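PDB 5XSW: chitinase from Thermococcus chitonophagus, which probably hydrolyses chitin internally as an endochitinase, its mainly helical part binding N-acetylglucosamine sugars in a pocket, next to an N-terminal beta region. Local coordinates for residues Pro172-Ser177 and Ala210-Trp215; Leu206-Ala211 and Pro376-Ile381; Arg180-Asn185 and Thr217-Asp222; Ile162-Ala167 and Ala383-Glu388. All coordinates share one frame; numbering follows the deposited sequence. Where two conformers were deposited one is given.

Interaction 1: Pro172-Ser177 and Ala210-Trp215; sequences PLNLAS and AAKENW. With NDG (2-acetamido-2-deoxy-alpha-D-glucopyranose), chain C; NAG (2-acetamido-2-deoxy-beta-D-glucopyranose), chain B.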
loop_
_atom_site.group_PDB
_atom_site.type_symbol
_atom_site.label_atom_id
_atom_site.label_comp_id
_atom_site.label_asym_id
_atom_site.label_seq_id
_atom_site.Cartn_x
_atom_site.Cartn_y
_atom_site.Cartn_z
ATOM N N PRO A 172 24.991 7.620 18.467
ATOM C CA PRO A 172 23.856 8.066 19.304
ATOM C C PRO A 172 22.483 7.612 18.753
ATOM O O PRO A 172 21.786 8.354 18.031
ATOM C CB PRO A 172 23.983 9.602 19.279
ATOM C CG PRO A 172 24.657 9.895 17.909
ATOM C CD PRO A 172 25.629 8.725 17.714
ATOM N N LEU A 173 22.067 6.411 19.138
ATOM C CA LEU A 173 20.933 5.767 18.496
ATOM C C LEU A 173 19.692 6.415 19.057
ATOM O O LEU A 173 19.462 6.371 20.285
ATOM C CB LEU A 173 20.904 4.252 18.804
ATOM C CG LEU A 173 19.589 3.517 18.546
ATOM C CD1 LEU A 173 19.195 3.582 17.040
ATOM C CD2 LEU A 173 19.816 2.038 18.978
ATOM N N ASN A 174 18.857 6.970 18.175
ATOM C CA ASN A 174 17.602 7.593 18.604
ATOM C C ASN A 174 17.803 8.597 19.734
ATOM O O ASN A 174 16.948 8.698 20.606
ATOM C CB ASN A 174 16.590 6.524 19.022
ATOM C CG ASN A 174 16.093 5.747 17.820
ATOM O OD1 ASN A 174 16.184 6.272 16.706
ATOM N ND2 ASN A 174 15.602 4.499 18.018
ATOM N N LEU A 175 18.956 9.261 19.687
ATOM C CA LEU A 175 19.406 10.311 20.631
ATOM C C LEU A 175 19.827 9.771 22.003
ATOM O O LEU A 175 20.060 10.548 22.941
ATOM C CB LEU A 175 18.333 11.371 20.826
ATOM C CG LEU A 175 17.855 12.128 19.574
ATOM C CD1 LEU A 175 16.923 13.265 20.005
ATOM C CD2 LEU A 175 19.014 12.657 18.787
ATOM N N ALA A 176 19.908 8.456 22.151
ATOM C CA ALA A 176 20.436 7.919 23.411
ATOM C C ALA A 176 21.962 8.028 23.393
ATOM O O ALA A 176 22.578 8.046 22.323
ATOM C CB ALA A 176 19.991 6.470 23.593
ATOM N N SER A 177 22.621 8.075 24.548
ATOM C CA SER A 177 24.079 8.264 24.492
ATOM C C SER A 177 24.809 7.012 24.020
ATOM O O SER A 177 25.919 7.091 23.463
ATOM C CB SER A 177 24.621 8.677 25.878
ATOM O OG SER A 177 24.096 7.793 26.858
ATOM N N ALA A 210 15.537 -2.551 12.858
ATOM C CA ALA A 210 14.537 -2.571 13.942
ATOM C C ALA A 210 14.959 -1.637 15.084
ATOM O O ALA A 210 14.101 -1.061 15.786
ATOM C CB ALA A 210 14.327 -4.009 14.479
ATOM N N ALA A 211 16.272 -1.529 15.334
ATOM C CA ALA A 211 16.735 -0.709 16.446
ATOM C C ALA A 211 16.380 0.794 16.178
ATOM O O ALA A 211 15.866 1.527 17.057
ATOM C CB ALA A 211 18.253 -0.900 16.640
ATOM N N LYS A 212 16.657 1.232 14.951
ATOM C CA LYS A 212 16.344 2.615 14.533
ATOM C C LYS A 212 14.832 2.839 14.549
ATOM O O LYS A 212 14.352 3.863 15.096
ATOM C CB LYS A 212 16.933 2.899 13.128
ATOM C CG LYS A 212 16.471 4.252 12.540
ATOM C CD LYS A 212 16.902 5.415 13.470
ATOM C CE LYS A 212 15.924 6.577 13.360
ATOM N NZ LYS A 212 16.172 7.689 14.295
ATOM N N GLU A 213 14.080 1.915 13.969
ATOM C CA GLU A 213 12.621 2.119 13.786
ATOM C C GLU A 213 11.849 2.139 15.086
ATOM O O GLU A 213 10.891 2.921 15.222
ATOM C CB GLU A 213 12.021 1.027 12.904
ATOM C CG GLU A 213 12.464 1.190 11.414
ATOM C CD GLU A 213 11.850 2.394 10.724
ATOM O OE1 GLU A 213 12.216 2.585 9.533
ATOM O OE2 GLU A 213 10.956 3.084 11.325
ATOM N N ASN A 214 12.202 1.246 16.024
ATOM C CA ASN A 214 11.414 1.171 17.274
ATOM C C ASN A 214 12.142 0.457 18.392
ATOM O O ASN A 214 11.516 -0.240 19.189
ATOM C CB ASN A 214 10.069 0.461 16.950
ATOM C CG ASN A 214 9.006 0.547 18.071
ATOM O OD1 ASN A 214 9.071 1.384 18.975
ATOM N ND2 ASN A 214 8.008 -0.366 17.996
ATOM N N TRP A 215 13.457 0.609 18.429
ATOM C CA TRP A 215 14.247 0.024 19.519
ATOM C C TRP A 215 13.944 -1.479 19.628
ATOM O O TRP A 215 13.952 -2.021 20.716
ATOM C CB TRP A 215 13.912 0.725 20.869
ATOM C CG TRP A 215 14.590 2.037 21.095
ATOM C CD1 TRP A 215 14.051 3.313 20.843
ATOM C CD2 TRP A 215 15.944 2.261 21.546
ATOM N NE1 TRP A 215 14.964 4.269 21.219
ATOM C CE2 TRP A 215 16.134 3.666 21.625
ATOM C CE3 TRP A 215 16.999 1.413 21.931
ATOM C CZ2 TRP A 215 17.334 4.247 22.082
ATOM C CZ3 TRP A 215 18.200 1.999 22.398
ATOM C CH2 TRP A 215 18.369 3.408 22.423
HETATM C C1 NDG C . 13.665 8.851 18.576
HETATM C C2 NDG C . 14.022 9.028 17.104
HETATM C C3 NDG C . 12.931 8.581 16.189
HETATM C C4 NDG C . 12.370 7.204 16.496
HETATM C C5 NDG C . 11.986 7.108 17.977
HETATM C C6 NDG C . 11.707 5.673 18.401
HETATM C C7 NDG C . 15.609 10.869 16.514
HETATM C C8 NDG C . 15.906 12.382 16.214
HETATM O O5 NDG C . 13.085 7.501 18.831
HETATM O O3 NDG C . 13.482 8.585 14.848
HETATM O O4 NDG C . 11.098 7.060 15.865
HETATM O O6 NDG C . 11.201 5.641 19.742
HETATM O O7 NDG C . 16.459 10.007 16.393
HETATM N N2 NDG C . 14.296 10.443 16.888
HETATM O O1 NDG C . 12.682 9.728 18.926
HETATM C C1 NAG B . 11.029 6.297 14.675
HETATM C C2 NAG B . 9.617 5.935 14.409
HETATM C C3 NAG B . 9.451 5.347 13.017
HETATM C C4 NAG B . 10.043 6.215 11.947
HETATM C C5 NAG B . 11.454 6.479 12.282
HETATM C C6 NAG B . 12.020 7.415 11.248
HETATM C C7 NAG B . 8.014 5.153 16.207
HETATM C C8 NAG B . 7.607 4.058 17.229
HETATM N N2 NAG B . 9.175 4.964 15.432
HETATM O O3 NAG B . 8.066 5.099 12.693
HETATM O O4 NAG B . 10.100 5.509 10.690
HETATM O O5 NAG B . 11.575 7.134 13.593
HETATM O O6 NAG B . 13.323 7.680 11.753
HETATM O O7 NAG B . 7.358 6.183 16.015
HETATM O O HOH W 1 19.168 7.596 15.383
#
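Asn174 turns its carboxamide toward the end of helix 203-214, where both of its polar atoms are engaged. Lys212 NZ donates to Asn174 OD1 at 2.8 Å, nearly in line with the C=O bond (173°). Asn174 ND2 donates to Lys212 O at 3.2 Å, above the plane of that carbonyl, and weakly to Ala211 O. Asparagine suits the place because it can accept from the ammonium and donate to the helix end at once. Beneath lies the Trp215 indole, with Asn174 ND2 and Leu173 CD2 over the same face. Leu173 has CG anti to the backbone N (chi1 163°), which lays CD2 over the six-membered ring in a CH-pi contact, 4.1 Å from its centroid. The small Ala176 puts CB at the indole edge, 3.7 Å from Trp215 CH2. This part is tight and buried. Looser are exposed Leu175, whose CG is 3.9 Å from NDG C8, and a water bridging Asn174 N and Lys212 NZ. Asn174, Leu175 and Lys212-Trp215 all line the glycan pocket, and its polar grip is firm: Lys212 NZ, positioned by Asn174 and Gly372 O, donates to NDG O3 at 2.9 Å, and NAG O4 donates to Glu213 OE2 at 2.6 Å. Around the contact, Leu173 packs on helix 374-386 and strand 218-219, and Trp215 rests against Ala179 of strand 179-181.

Interaction 2: Leu206-Ala211 and Pro376-Ile381; sequences LMALAA and PTVINI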
loop_
_atom_site.group_PDB
_atom_site.type_symbol
_atom_site.label_atom_id
_atom_site.label_comp_id
_atom_site.label_asym_id
_atom_site.label_seq_id
_atom_site.Cartn_x
_atom_site.Cartn_y
_atom_site.Cartn_z
ATOM N N LEU A 206 18.890 -6.186 9.332
ATOM C CA LEU A 206 17.495 -6.192 9.902
ATOM C C LEU A 206 17.519 -5.812 11.371
ATOM O O LEU A 206 16.625 -5.116 11.861
ATOM C CB LEU A 206 16.803 -7.574 9.749
ATOM C CG LEU A 206 16.432 -7.885 8.284
ATOM C CD1 LEU A 206 15.768 -9.245 8.111
ATOM C CD2 LEU A 206 15.435 -6.800 7.707
ATOM N N MET A 207 18.582 -6.191 12.069
ATOM C CA MET A 207 18.750 -5.848 13.500
ATOM C C MET A 207 18.888 -4.322 13.672
ATOM O O MET A 207 18.257 -3.676 14.549
ATOM C CB MET A 207 19.996 -6.551 14.093
ATOM C CG MET A 207 19.797 -8.054 14.329
ATOM S SD MET A 207 18.868 -8.435 15.876
ATOM C CE MET A 207 19.973 -7.849 17.170
ATOM N N ALA A 208 19.721 -3.759 12.820
ATOM C CA ALA A 208 19.999 -2.346 12.837
ATOM C C ALA A 208 18.713 -1.584 12.498
ATOM O O ALA A 208 18.428 -0.537 13.091
ATOM C CB ALA A 208 21.084 -1.993 11.776
ATOM N N LEU A 209 17.977 -2.125 11.529
ATOM C CA LEU A 209 16.789 -1.449 11.035
ATOM C C LEU A 209 15.748 -1.418 12.181
ATOM O O LEU A 209 15.168 -0.377 12.468
ATOM C CB LEU A 209 16.220 -2.169 9.814
ATOM C CG LEU A 209 14.935 -1.489 9.216
ATOM C CD1 LEU A 209 15.155 0.008 8.801
ATOM C CD2 LEU A 209 14.445 -2.299 8.021
ATOM N N ALA A 210 15.537 -2.551 12.858
ATOM C CA ALA A 210 14.537 -2.571 13.942
ATOM C C ALA A 210 14.959 -1.637 15.084
ATOM O O ALA A 210 14.101 -1.061 15.786
ATOM C CB ALA A 210 14.327 -4.009 14.479
ATOM N N ALA A 211 16.272 -1.529 15.334
ATOM C CA ALA A 211 16.735 -0.709 16.446
ATOM C C ALA A 211 16.380 0.794 16.178
ATOM O O ALA A 211 15.866 1.527 17.057
ATOM C CB ALA A 211 18.253 -0.900 16.640
ATOM N N PRO A 376 22.330 7.105 8.103
ATOM C CA PRO A 376 23.607 6.926 8.813
ATOM C C PRO A 376 23.482 6.031 10.074
ATOM O O PRO A 376 24.417 5.329 10.411
ATOM C CB PRO A 376 24.003 8.366 9.234
ATOM C CG PRO A 376 22.684 9.170 9.208
ATOM C CD PRO A 376 21.936 8.539 8.018
ATOM N N THR A 377 22.374 6.090 10.784
ATOM C CA THR A 377 22.214 5.210 11.956
ATOM C C THR A 377 22.243 3.733 11.554
ATOM O O THR A 377 22.968 2.936 12.149
ATOM C CB THR A 377 20.879 5.500 12.701
ATOM O OG1 THR A 377 20.852 6.878 13.122
ATOM C CG2 THR A 377 20.693 4.591 13.962
ATOM N N VAL A 378 21.430 3.368 10.564
ATOM C CA VAL A 378 21.253 1.960 10.225
ATOM C C VAL A 378 22.578 1.433 9.637
ATOM O O VAL A 378 23.039 0.321 9.923
ATOM C CB VAL A 378 20.079 1.787 9.224
ATOM C CG1 VAL A 378 20.075 0.380 8.629
ATOM C CG2 VAL A 378 18.687 2.036 9.992
ATOM N N ILE A 379 23.215 2.272 8.832
ATOM C CA ILE A 379 24.473 1.847 8.205
ATOM C C ILE A 379 25.582 1.702 9.234
ATOM O O ILE A 379 26.302 0.687 9.237
ATOM C CB ILE A 379 24.848 2.855 7.077
ATOM C CG1 ILE A 379 24.317 2.320 5.745
ATOM C CG2 ILE A 379 26.260 3.188 7.108
ATOM C CD1 ILE A 379 22.874 2.438 5.605
ATOM N N ASN A 380 25.691 2.670 10.141
ATOM C CA ASN A 380 26.684 2.586 11.224
ATOM C C ASN A 380 26.475 1.358 12.114
ATOM O O ASN A 380 27.429 0.655 12.470
ATOM C CB ASN A 380 26.645 3.860 12.074
ATOM C CG ASN A 380 27.233 5.066 11.298
ATOM O OD1 ASN A 380 28.160 4.925 10.469
ATOM N ND2 ASN A 380 26.658 6.234 11.515
ATOM N N ILE A 381 25.232 1.077 12.477
ATOM C CA ILE A 381 24.998 -0.085 13.359
ATOM C C ILE A 381 25.269 -1.403 12.617
ATOM O O ILE A 381 25.865 -2.338 13.192
ATOM C CB ILE A 381 23.541 -0.059 13.957
ATOM C CG1 ILE A 381 23.424 1.123 14.920
ATOM C CG2 ILE A 381 23.202 -1.371 14.703
ATOM C CD1 ILE A 381 21.989 1.303 15.549
#
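Ala208 points its methyl toward helix 374-386, and the side chains of Val378 and Ile381 are arranged around it. Ile381 faces it: its CB lies toward helix 203-214, and CG2, anti to the backbone N, comes to 3.7 Å from Ala208 CB. The other branch of Ile381, with CG1 anti to the carbonyl carbon (chi1 -68°), runs along the neighbouring helix until CD1 lies 4.5 Å from Ala211 CB, one turn beyond Ala208. The isoleucine thus spans two alanines with its two branches, which its beta-branched shape allows. Two helices cross here, and alanine is the residue that lets them do so closely: the CA atoms of Ala208 and Val378 are 5.2 Å apart, and the axes of the two segments approach to 8.4 Å, running in roughly opposite directions at 141°. Such apolar helix-helix packing forms part of the helical core behind the sugar pocket, for helix 203-214 carries Lys212, Glu213 and Asn214 and helix 374-386 begins with His374. Val378 lies alongside, not head-on. Its CG1 meets Ala208 CB at 4.1 Å, whereas CG2 lies against the backbone, 4.1 Å from Leu209 CA, with Leu209 CD1 beside it. Leu209 itself leaves its helix facing away from the contact, and its side chain also packs against Asp333 and Tyr336 of helix 327-338 and against His374. Ala208 CB also lies 3.6 Å from Val378 O, a carbonyl that accepts from Thr382 OG1 on its own helix.

Interaction 3: Arg180-Asn185 and Thr217-Asp222; sequences RMWVPN and TAVTKD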
loop_
_atom_site.group_PDB
_atom_site.type_symbol
_atom_site.label_atom_id
_atom_site.label_comp_id
_atom_site.label_asym_id
_atom_site.label_seq_id
_atom_site.Cartn_x
_atom_site.Cartn_y
_atom_site.Cartn_z
ATOM N N ARG A 180 23.084 -1.179 23.290
ATOM C CA ARG A 180 23.636 -2.520 23.088
ATOM C C ARG A 180 22.653 -3.344 22.311
ATOM O O ARG A 180 21.471 -3.393 22.663
ATOM C CB ARG A 180 23.920 -3.156 24.456
ATOM C CG ARG A 180 24.237 -4.649 24.440
ATOM C CD ARG A 180 24.407 -5.158 25.945
ATOM N NE ARG A 180 24.635 -6.611 25.912
ATOM C CZ ARG A 180 25.216 -7.292 26.890
ATOM N NH1 ARG A 180 25.621 -6.666 27.990
ATOM N NH2 ARG A 180 25.387 -8.593 26.740
ATOM N N MET A 181 23.112 -4.007 21.261
ATOM C CA MET A 181 22.193 -4.839 20.460
ATOM C C MET A 181 21.811 -6.093 21.229
ATOM O O MET A 181 22.650 -6.647 21.958
ATOM C CB MET A 181 22.868 -5.204 19.122
ATOM C CG MET A 181 23.377 -3.973 18.356
ATOM S SD MET A 181 22.048 -2.716 18.021
ATOM C CE MET A 181 20.917 -3.640 16.967
ATOM N N TRP A 182 20.570 -6.542 21.080
ATOM C CA TRP A 182 20.124 -7.785 21.725
ATOM C C TRP A 182 19.015 -8.377 20.885
ATOM O O TRP A 182 18.318 -7.680 20.111
ATOM C CB TRP A 182 19.663 -7.564 23.203
ATOM C CG TRP A 182 18.210 -7.226 23.360
ATOM C CD1 TRP A 182 17.553 -6.161 22.768
ATOM C CD2 TRP A 182 17.247 -7.895 24.155
ATOM N NE1 TRP A 182 16.238 -6.143 23.164
ATOM C CE2 TRP A 182 16.028 -7.187 24.026
ATOM C CE3 TRP A 182 17.290 -9.035 25.001
ATOM C CZ2 TRP A 182 14.859 -7.587 24.666
ATOM C CZ3 TRP A 182 16.102 -9.435 25.631
ATOM C CH2 TRP A 182 14.913 -8.715 25.456
ATOM N N VAL A 183 18.896 -9.684 20.984
ATOM C CA VAL A 183 17.907 -10.438 20.255
ATOM C C VAL A 183 16.786 -10.757 21.253
ATOM O O VAL A 183 17.024 -11.500 22.215
ATOM C CB VAL A 183 18.517 -11.743 19.687
ATOM C CG1 VAL A 183 17.391 -12.649 19.171
ATOM C CG2 VAL A 183 19.583 -11.403 18.552
ATOM N N PRO A 184 15.565 -10.208 21.049
ATOM C CA PRO A 184 14.519 -10.410 22.081
ATOM C C PRO A 184 14.152 -11.865 22.377
ATOM O O PRO A 184 13.875 -12.192 23.517
ATOM C CB PRO A 184 13.286 -9.682 21.476
ATOM C CG PRO A 184 13.927 -8.547 20.659
ATOM C CD PRO A 184 15.156 -9.213 20.029
ATOM N N ASN A 185 14.109 -12.729 21.361
ATOM C CA ASN A 185 13.858 -14.152 21.635
ATOM C C ASN A 185 14.274 -14.975 20.441
ATOM O O ASN A 185 14.613 -14.428 19.381
ATOM C CB ASN A 185 12.383 -14.423 21.963
ATOM C CG ASN A 185 11.441 -14.024 20.815
ATOM O OD1 ASN A 185 11.434 -14.648 19.769
ATOM N ND2 ASN A 185 10.544 -13.044 21.066
ATOM N N THR A 217 15.495 -4.111 18.890
ATOM C CA THR A 217 16.644 -5.027 18.978
ATOM C C THR A 217 17.816 -4.355 19.660
ATOM O O THR A 217 18.944 -4.720 19.430
ATOM C CB THR A 217 17.079 -5.452 17.554
ATOM O OG1 THR A 217 17.197 -4.233 16.777
ATOM C CG2 THR A 217 15.994 -6.307 16.914
ATOM N N ALA A 218 17.546 -3.358 20.496
ATOM C CA ALA A 218 18.618 -2.716 21.212
ATOM C C ALA A 218 18.106 -2.268 22.568
ATOM O O ALA A 218 16.928 -1.937 22.720
ATOM C CB ALA A 218 19.171 -1.532 20.436
ATOM N N VAL A 219 19.003 -2.254 23.558
ATOM C CA VAL A 219 18.628 -1.759 24.891
ATOM C C VAL A 219 19.631 -0.666 25.208
ATOM O O VAL A 219 20.587 -0.520 24.476
ATOM C CB VAL A 219 18.659 -2.875 25.977
ATOM C CG1 VAL A 219 17.527 -3.900 25.719
ATOM C CG2 VAL A 219 20.068 -3.560 25.997
ATOM N N THR A 220 19.445 0.060 26.322
ATOM C CA THR A 220 20.372 1.150 26.635
ATOM C C THR A 220 20.449 1.330 28.161
ATOM O O THR A 220 19.498 1.024 28.886
ATOM C CB THR A 220 19.925 2.516 25.941
ATOM O OG1 THR A 220 20.830 3.557 26.306
ATOM C CG2 THR A 220 18.510 2.915 26.372
ATOM N N LYS A 221 21.591 1.814 28.638
ATOM C CA LYS A 221 21.695 2.267 30.038
ATOM C C LYS A 221 21.367 3.731 30.216
ATOM O O LYS A 221 21.423 4.229 31.312
ATOM C CB LYS A 221 23.095 2.030 30.586
ATOM C CG LYS A 221 23.576 0.626 30.450
ATOM C CD LYS A 221 24.849 0.438 31.239
ATOM C CE LYS A 221 25.113 -1.027 31.581
ATOM N NZ LYS A 221 26.591 -1.292 31.619
ATOM N N ASP A 222 21.064 4.425 29.123
ATOM C CA ASP A 222 20.728 5.859 29.162
ATOM C C ASP A 222 19.486 6.068 29.990
ATOM O O ASP A 222 18.414 5.568 29.643
ATOM C CB ASP A 222 20.503 6.415 27.742
ATOM C CG ASP A 222 20.503 7.962 27.699
ATOM O OD1 ASP A 222 19.998 8.600 28.642
ATOM O OD2 ASP A 222 21.010 8.517 26.709
#
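Thr217 meets Trp182 through its carbonyl: Trp182 N donates to Thr217 O at 2.9 Å, reaching it from above the carbonyl plane, 53° out of it. The Met181 methyl crowds the same oxygen, CE to Thr217 O 3.3 Å, a place for which a flexible, bent methionine chain is suited. Thr217 OG1 is used elsewhere, on Met207 O of helix 203-214. Ala218 follows, a non-hydrogen-bonded antiparallel partner of Met181 with their CA atoms only 4.2 Å apart; its small CB lies 3.9 Å from Met181 SD, on the same face of the sheet. This is the edge of a small three-stranded antiparallel sheet in which strand 179-181 is central, between 168-169 and 218-219. Val219 forms the hydrogen-bonded pair with Arg180: Arg180 N to Val219 O is 2.8 Å and Val219 N to Arg180 O 2.9 Å. With Trp182 CG between its backbone N and carbonyl carbon (chi1 89°), the indole swings across the strand and Val219 CG1 lies over its five-membered ring, 3.8 Å from the centroid; Pro184 CA lies over the rim of the opposite face. The extended Arg180 chain carries NH1 to Tyr237. From Thr220 on, pairing with 180-185 has ended, and its backbone bonds to Tyr238 instead; OG1 accepts from Asp222 N at 3.0 Å in an ST turn, and Lys221 NZ forms a salt bridge with Glu235.

Interaction 4: Ile162-Ala167 and Ala383-Glu388; sequences IIIGLA and ATMDME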
loop_
_atom_site.group_PDB
_atom_site.type_symbol
_atom_site.label_atom_id
_atom_site.label_comp_id
_atom_site.label_asym_id
_atom_site.label_seq_id
_atom_site.Cartn_x
_atom_site.Cartn_y
_atom_site.Cartn_z
ATOM N N ILE A 162 25.363 -18.759 11.474
ATOM C CA ILE A 162 24.730 -17.414 11.494
ATOM C C ILE A 162 25.433 -16.595 12.529
ATOM O O ILE A 162 25.550 -17.016 13.688
ATOM C CB ILE A 162 23.245 -17.464 11.904
ATOM C CG1 ILE A 162 22.482 -18.412 11.006
ATOM C CG2 ILE A 162 22.613 -16.040 11.877
ATOM C CD1 ILE A 162 21.215 -18.878 11.639
ATOM N N ILE A 163 25.912 -15.433 12.143
ATOM C CA ILE A 163 26.689 -14.613 13.069
ATOM C C ILE A 163 25.960 -13.262 13.301
ATOM O O ILE A 163 26.127 -12.298 12.518
ATOM C CB ILE A 163 28.119 -14.276 12.506
ATOM C CG1 ILE A 163 28.816 -15.550 11.966
ATOM C CG2 ILE A 163 28.895 -13.547 13.568
ATOM C CD1 ILE A 163 28.984 -16.605 13.041
ATOM N N ILE A 164 25.184 -13.177 14.370
ATOM C CA ILE A 164 24.581 -11.906 14.719
ATOM C C ILE A 164 25.483 -11.280 15.766
ATOM O O ILE A 164 25.678 -11.840 16.840
ATOM C CB ILE A 164 23.168 -12.084 15.294
ATOM C CG1 ILE A 164 22.229 -12.667 14.238
ATOM C CG2 ILE A 164 22.638 -10.756 15.806
ATOM C CD1 ILE A 164 20.881 -13.086 14.782
ATOM N N GLY A 165 26.035 -10.114 15.457
ATOM C CA GLY A 165 26.991 -9.509 16.359
ATOM C C GLY A 165 26.309 -8.561 17.313
ATOM O O GLY A 165 25.848 -7.494 16.922
ATOM N N LEU A 166 26.261 -8.956 18.580
ATOM C CA LEU A 166 25.625 -8.145 19.603
ATOM C C LEU A 166 26.620 -7.126 20.129
ATOM O O LEU A 166 27.039 -7.182 21.279
ATOM C CB LEU A 166 25.104 -9.033 20.730
ATOM C CG LEU A 166 24.275 -10.228 20.255
ATOM C CD1 LEU A 166 23.886 -11.131 21.412
ATOM C CD2 LEU A 166 23.043 -9.756 19.500
ATOM N N ALA A 167 26.993 -6.196 19.259
ATOM C CA ALA A 167 27.969 -5.168 19.582
ATOM C C ALA A 167 27.425 -4.089 20.503
ATOM O O ALA A 167 26.234 -3.795 20.497
ATOM C CB ALA A 167 28.509 -4.541 18.306
ATOM N N ALA A 383 27.405 -1.884 10.201
ATOM C CA ALA A 383 28.877 -1.989 10.109
ATOM C C ALA A 383 29.468 -2.423 11.470
ATOM O O ALA A 383 30.307 -3.305 11.530
ATOM C CB ALA A 383 29.497 -0.638 9.652
ATOM N N THR A 384 29.038 -1.799 12.556
ATOM C CA THR A 384 29.528 -2.166 13.907
ATOM C C THR A 384 29.217 -3.610 14.288
ATOM O O THR A 384 30.066 -4.304 14.835
ATOM C CB THR A 384 28.944 -1.206 14.969
ATOM O OG1 THR A 384 29.281 0.137 14.563
ATOM C CG2 THR A 384 29.527 -1.458 16.382
ATOM N N MET A 385 27.998 -4.064 14.008
ATOM C CA MET A 385 27.634 -5.450 14.261
ATOM C C MET A 385 28.473 -6.406 13.414
ATOM O O MET A 385 28.913 -7.451 13.894
ATOM C CB MET A 385 26.138 -5.662 13.959
ATOM C CG MET A 385 25.249 -4.951 14.988
ATOM S SD MET A 385 23.527 -5.236 14.593
ATOM C CE MET A 385 23.275 -6.886 15.310
ATOM N N ASP A 386 28.654 -6.056 12.151
ATOM C CA ASP A 386 29.459 -6.878 11.215
ATOM C C ASP A 386 30.897 -7.120 11.755
ATOM O O ASP A 386 31.499 -8.144 11.452
ATOM C CB ASP A 386 29.638 -6.197 9.872
ATOM C CG ASP A 386 28.366 -6.158 8.986
ATOM O OD1 ASP A 386 27.377 -6.917 9.208
ATOM O OD2 ASP A 386 28.432 -5.394 7.992
ATOM N N MET A 387 31.456 -6.110 12.424
ATOM C CA MET A 387 32.826 -6.189 12.984
ATOM C C MET A 387 32.901 -6.947 14.315
ATOM O O MET A 387 34.010 -7.183 14.828
ATOM C CB MET A 387 33.406 -4.798 13.222
ATOM C CG MET A 387 33.540 -3.956 11.968
ATOM S SD MET A 387 34.684 -4.773 10.823
ATOM C CE MET A 387 36.244 -4.556 11.724
ATOM N N GLU A 388 31.756 -7.290 14.909
ATOM C CA GLU A 388 31.755 -7.831 16.263
ATOM C C GLU A 388 32.314 -9.263 16.230
ATOM O O GLU A 388 31.903 -10.061 15.399
ATOM C CB GLU A 388 30.345 -7.835 16.860
ATOM C CG GLU A 388 30.251 -8.535 18.217
ATOM C CD GLU A 388 30.956 -7.785 19.346
ATOM O OE1 GLU A 388 31.067 -6.551 19.270
ATOM O OE2 GLU A 388 31.373 -8.430 20.348
#
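Gly165, packed against Met385 and Glu388, opens an inverse gamma turn centred on Leu166, and the irregular segment leading to strand 168-169 lies against the C-terminal end of helix 374-386. No hydrogen bond joins the two segments; the contact is made of packing. The first group of contacts gathers round a backbone carbonyl. Gly165 O takes a weak bond from Ala167 N at 2.9 Å, which closes the turn, and is lined on another flank by the Met385 side chain, with CG at 3.3 Å and CE at 3.1 Å from that oxygen. Methionine suits this spot because its unbranched chain can run straight from CG (chi2 -180°) and then bend at the sulfur (chi3 81°), wrapping the carbonyl with carbon. The second group is apolar. Ile164 and Met385 lie side by side and point the same way, CG2 of the isoleucine 4.0 Å from CE of the methionine, while Ala167 CB meets Thr384 CG2 at 3.8 Å. Glycine serves the close approach of backbones, the CA atoms of Gly165 and Met385 being 4.6 Å apart. Glu388 CB packs on Gly165 CA at 3.8 Å, with no side chain in the way. Polar partners lie outside the pair of segments: Thr384 OG1 bonds to Asn380 O within its own helix, whereas the side-chain atom Glu388 OE2 and the backbone atom Leu166 O both reach Arg391. The aliphatic part of Glu388 covers the turn, and the other carboxylate oxygen, OE1, rests 3.4 Å from Ala167 CB.

Helix 203-214 joins interactions 1 and 2, whose centres are about 8 Å apart; Leu173 CD1 packs on Thr377 CG2 at 3.6 Å. Interaction 1 alone among the four touches the bound sugars, and interaction 2 lies behind it, the Leu209 side chain about 8 Å from NAG. Helix 374-386 continues from interaction 2 into interaction 4, where Met207 CB meets Met385 CE at 3.5 Å. Interaction 3 touches the other three: probable hydrogen bonds join Ser177 N to Asp222 OD2 (2.7 Å) and Met181 N to Ala167 O (3.2 Å), and Met207 CE packs on Trp182 O at 3.4 Å. Interactions 4 and 1 do not touch, centres about 17 Å and nearest atoms about 7 Å apart.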